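Local coordinates for protein endonuclease 2 (Arabidopsis thaliana, PDB 4CXP) that cleaves RNA and single-stranded DNA endonucleolytically, and double-stranded DNA less readily, using three divalent metal ions to release 5'-phosphorylated products, at residues Lys183-Thr186 / Thr187-Asp191. Sequence-based numbering, arbitrary orientation.
With NAG (2-acetamido-2-deoxy-beta-D-glucopyranose), chain D.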
ATOM      1  N   LYS A 183     -13.898   4.621  11.721  1.00 11.43           N
ATOM      2  CA  LYS A 183     -14.764   5.676  12.210  1.00 12.61           C
ATOM      3  C   LYS A 183     -14.548   6.966  11.431  1.00 11.66           C
ATOM      4  O   LYS A 183     -15.515   7.646  11.087  1.00 13.47           O
ATOM      5  CB  LYS A 183     -14.573   5.879  13.708  1.00 14.42           C
ATOM      6  CG  LYS A 183     -15.179   4.732  14.518  1.00 20.19           C
ATOM      7  CD  LYS A 183     -15.143   4.950  16.021  0.70 20.71           C
ATOM      8  CE  LYS A 183     -15.694   3.733  16.756  0.70 24.92           C
ATOM      9  NZ  LYS A 183     -14.758   2.577  16.702  0.70 25.22           N
ATOM     10  N   ASN A 184     -13.302   7.312  11.146  1.00 10.68           N
ATOM     11  CA  ASN A 184     -13.046   8.533  10.403  1.00 10.18           C
ATOM     12  C   ASN A 184     -13.492   8.457   8.941  1.00  9.95           C
ATOM     13  O   ASN A 184     -13.946   9.437   8.386  1.00 11.07           O
ATOM     14  CB  ASN A 184     -11.583   8.926  10.520  1.00  9.79           C
ATOM     15  CG  ASN A 184     -11.282   9.603  11.837  1.00 10.54           C
ATOM     16  OD1 ASN A 184     -12.174   9.821  12.650  1.00 12.57           O
ATOM     17  ND2 ASN A 184     -10.017   9.943  12.052  1.00 11.12           N
ATOM     18  N   ILE A 185     -13.388   7.281   8.336  1.00  9.36           N
ATOM     19  CA  ILE A 185     -13.921   7.063   6.985  1.00  9.88           C
ATOM     20  C   ILE A 185     -15.400   7.444   6.942  1.00 11.25           C
ATOM     21  O   ILE A 185     -15.863   8.052   5.985  1.00 12.59           O
ATOM     22  CB  ILE A 185     -13.659   5.619   6.541  1.00  9.94           C
ATOM     23  CG1 ILE A 185     -12.184   5.468   6.145  1.00  9.61           C
ATOM     24  CG2 ILE A 185     -14.608   5.182   5.428  1.00 11.17           C
ATOM     25  CD1 ILE A 185     -11.710   4.036   6.011  1.00 10.20           C
ATOM     26  N   THR A 186     -16.135   7.115   7.996  1.00 13.20           N
ATOM     27  CA  THR A 186     -17.553   7.423   8.098  1.00 16.25           C
ATOM     28  C   THR A 186     -17.842   8.874   8.466  1.00 17.96           C
ATOM     29  O   THR A 186     -18.726   9.487   7.861  1.00 21.23           O
ATOM     30  CB  THR A 186     -18.197   6.524   9.171  1.00 18.31           C
ATOM     31  OG1 THR A 186     -17.970   5.161   8.815  1.00 20.74           O
ATOM     32  CG2 THR A 186     -19.694   6.787   9.327  1.00 20.79           C
ATOM     33  N   THR A 187     -17.149   9.396   9.479  1.00 17.58           N
ATOM     34  CA  THR A 187     -17.547  10.647  10.151  1.00 20.14           C
ATOM     35  C   THR A 187     -16.734  11.889   9.801  1.00 20.09           C
ATOM     36  O   THR A 187     -17.202  13.006  10.007  1.00 25.13           O
ATOM     37  CB  THR A 187     -17.509  10.506  11.690  1.00 24.98           C
ATOM     38  OG1 THR A 187     -16.154  10.361  12.140  1.00 27.38           O
ATOM     39  CG2 THR A 187     -18.346   9.316  12.137  1.00 27.78           C
ATOM     40  N   GLU A 188     -15.510  11.705   9.323  1.00 16.46           N
ATOM     41  CA  GLU A 188     -14.613  12.826   9.028  1.00 17.18           C
ATOM     42  C   GLU A 188     -14.323  12.998   7.557  1.00 14.83           C
ATOM     43  O   GLU A 188     -14.130  14.110   7.080  1.00 17.79           O
ATOM     44  CB  GLU A 188     -13.282  12.641   9.771  1.00 19.46           C
ATOM     45  CG  GLU A 188     -13.393  12.650  11.285  1.00 23.41           C
ATOM     46  CD  GLU A 188     -13.903  13.962  11.846  1.00 28.36           C
ATOM     47  OE1 GLU A 188     -13.606  15.018  11.264  1.00 29.46           O
ATOM     48  OE2 GLU A 188     -14.569  13.928  12.899  1.00 39.16           O
ATOM     49  N   TRP A 189     -14.260  11.881   6.833  1.00 12.19           N
ATOM     50  CA  TRP A 189     -13.717  11.872   5.491  1.00 10.95           C
ATOM     51  C   TRP A 189     -14.716  11.454   4.426  1.00 10.14           C
ATOM     52  O   TRP A 189     -14.310  11.107   3.325  1.00 10.98           O
ATOM     53  CB  TRP A 189     -12.480  10.959   5.415  1.00 11.13           C
ATOM     54  CG  TRP A 189     -11.422  11.252   6.418  1.00 12.03           C
ATOM     55  CD1 TRP A 189     -11.099  12.460   6.959  1.00 15.30           C
ATOM     56  CD2 TRP A 189     -10.543  10.300   7.012  1.00 10.43           C
ATOM     57  NE1 TRP A 189     -10.084  12.308   7.872  1.00 15.78           N
ATOM     58  CE2 TRP A 189      -9.726  10.991   7.931  1.00 11.72           C
ATOM     59  CE3 TRP A 189     -10.392   8.928   6.885  1.00  9.55           C
ATOM     60  CZ2 TRP A 189      -8.761  10.358   8.685  1.00 11.15           C
ATOM     61  CZ3 TRP A 189      -9.444   8.298   7.626  1.00  9.59           C
ATOM     62  CH2 TRP A 189      -8.621   9.010   8.517  1.00 10.55           C
ATOM     63  N   ALA A 190     -16.007  11.479   4.736  1.00 10.92           N
ATOM     64  CA  ALA A 190     -16.975  10.882   3.823  1.00 11.24           C
ATOM     65  C   ALA A 190     -16.905  11.452   2.395  1.00 10.59           C
ATOM     66  O   ALA A 190     -16.981  10.703   1.418  1.00 11.07           O
ATOM     67  CB  ALA A 190     -18.391  10.983   4.388  1.00 12.85           C
ATOM     68  N   ASP A 191     -16.811  12.769   2.256  1.00 10.69           N
ATOM     69  CA  ASP A 191     -16.786  13.351   0.921  1.00 11.14           C
ATOM     70  C   ASP A 191     -15.540  12.918   0.148  1.00  9.84           C
ATOM     71  O   ASP A 191     -15.607  12.568  -1.032  1.00 10.62           O
ATOM     72  CB  ASP A 191     -16.862  14.886   0.977  1.00 12.61           C
ATOM     73  CG  ASP A 191     -18.205  15.420   1.456  1.00 14.82           C
ATOM     74  OD1 ASP A 191     -19.117  14.636   1.766  1.00 18.62           O
ATOM     75  OD2 ASP A 191     -18.313  16.651   1.544  1.00 19.02           O
TER
HETATM   76  C1  NAG D   1      -9.668  10.658  13.271  1.00 10.96           C
HETATM   77  C2  NAG D   1      -8.164  10.616  13.521  1.00 10.33           C
HETATM   78  C3  NAG D   1      -7.821  11.457  14.742  1.00 10.68           C
HETATM   79  C4  NAG D   1      -8.367  12.864  14.574  1.00 11.14           C
HETATM   80  C5  NAG D   1      -9.848  12.821  14.216  1.00 13.05           C
HETATM   81  C6  NAG D   1     -10.437  14.194  13.914  1.00 15.46           C
HETATM   82  C7  NAG D   1      -7.315   8.515  12.650  1.00  9.15           C
HETATM   83  C8  NAG D   1      -6.857   7.119  12.928  1.00  9.35           C
HETATM   84  N2  NAG D   1      -7.692   9.257  13.680  1.00  9.30           N
HETATM   85  O3  NAG D   1      -6.419  11.468  14.932  1.00 11.62           O
HETATM   86  O4  NAG D   1      -8.166  13.563  15.786  1.00 12.70           O
HETATM   87  O5  NAG D   1     -10.031  12.015  13.064  1.00 12.49           O
HETATM   88  O6  NAG D   1      -9.742  14.801  12.849  1.00 18.59           O
HETATM   89  O7  NAG D   1      -7.383   8.920  11.480  1.00 10.60           O
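Asn184 lays its CB over one face of the Trp189 indole, in the last turn of helix 176-187, which carries the N-glycan on Asn184, before the chain turns, with Trp189 as N-cap residue, into helix 190-197. In this CH-pi contact CB stands almost straight above the six-membered ring, 3.5 Å from its centroid and 7° off the normal. Asn184 CG lies anti to its own carbonyl carbon (chi1 -79°), which carries ND2 out above the rim of the same face, near CZ2, where it is bonded to NAG C1. The acetamide oxygen O7 of that sugar then reaches the indole edge, 3.2 Å from Trp189 CH2. Ile185 CG1 approaches Trp189 CE3 at 4.0 Å, and both side chains also touch Ala248 of helix 233-262. With an alanine at Trp189, Asn184 CB would probably lose the ring face it rests on and O7 its edge contact, and the first sugar is likely to be less restrained.

Two carbonyls close the helix end. Asn184 O accepts from both Glu188 N and Trp189 N, each at 2.9 Å. Lys183 O also takes two, but both from Thr187: N in the carbonyl plane, and Thr187 OG1, 3.0 Å from Lys183 O and 49° above that plane.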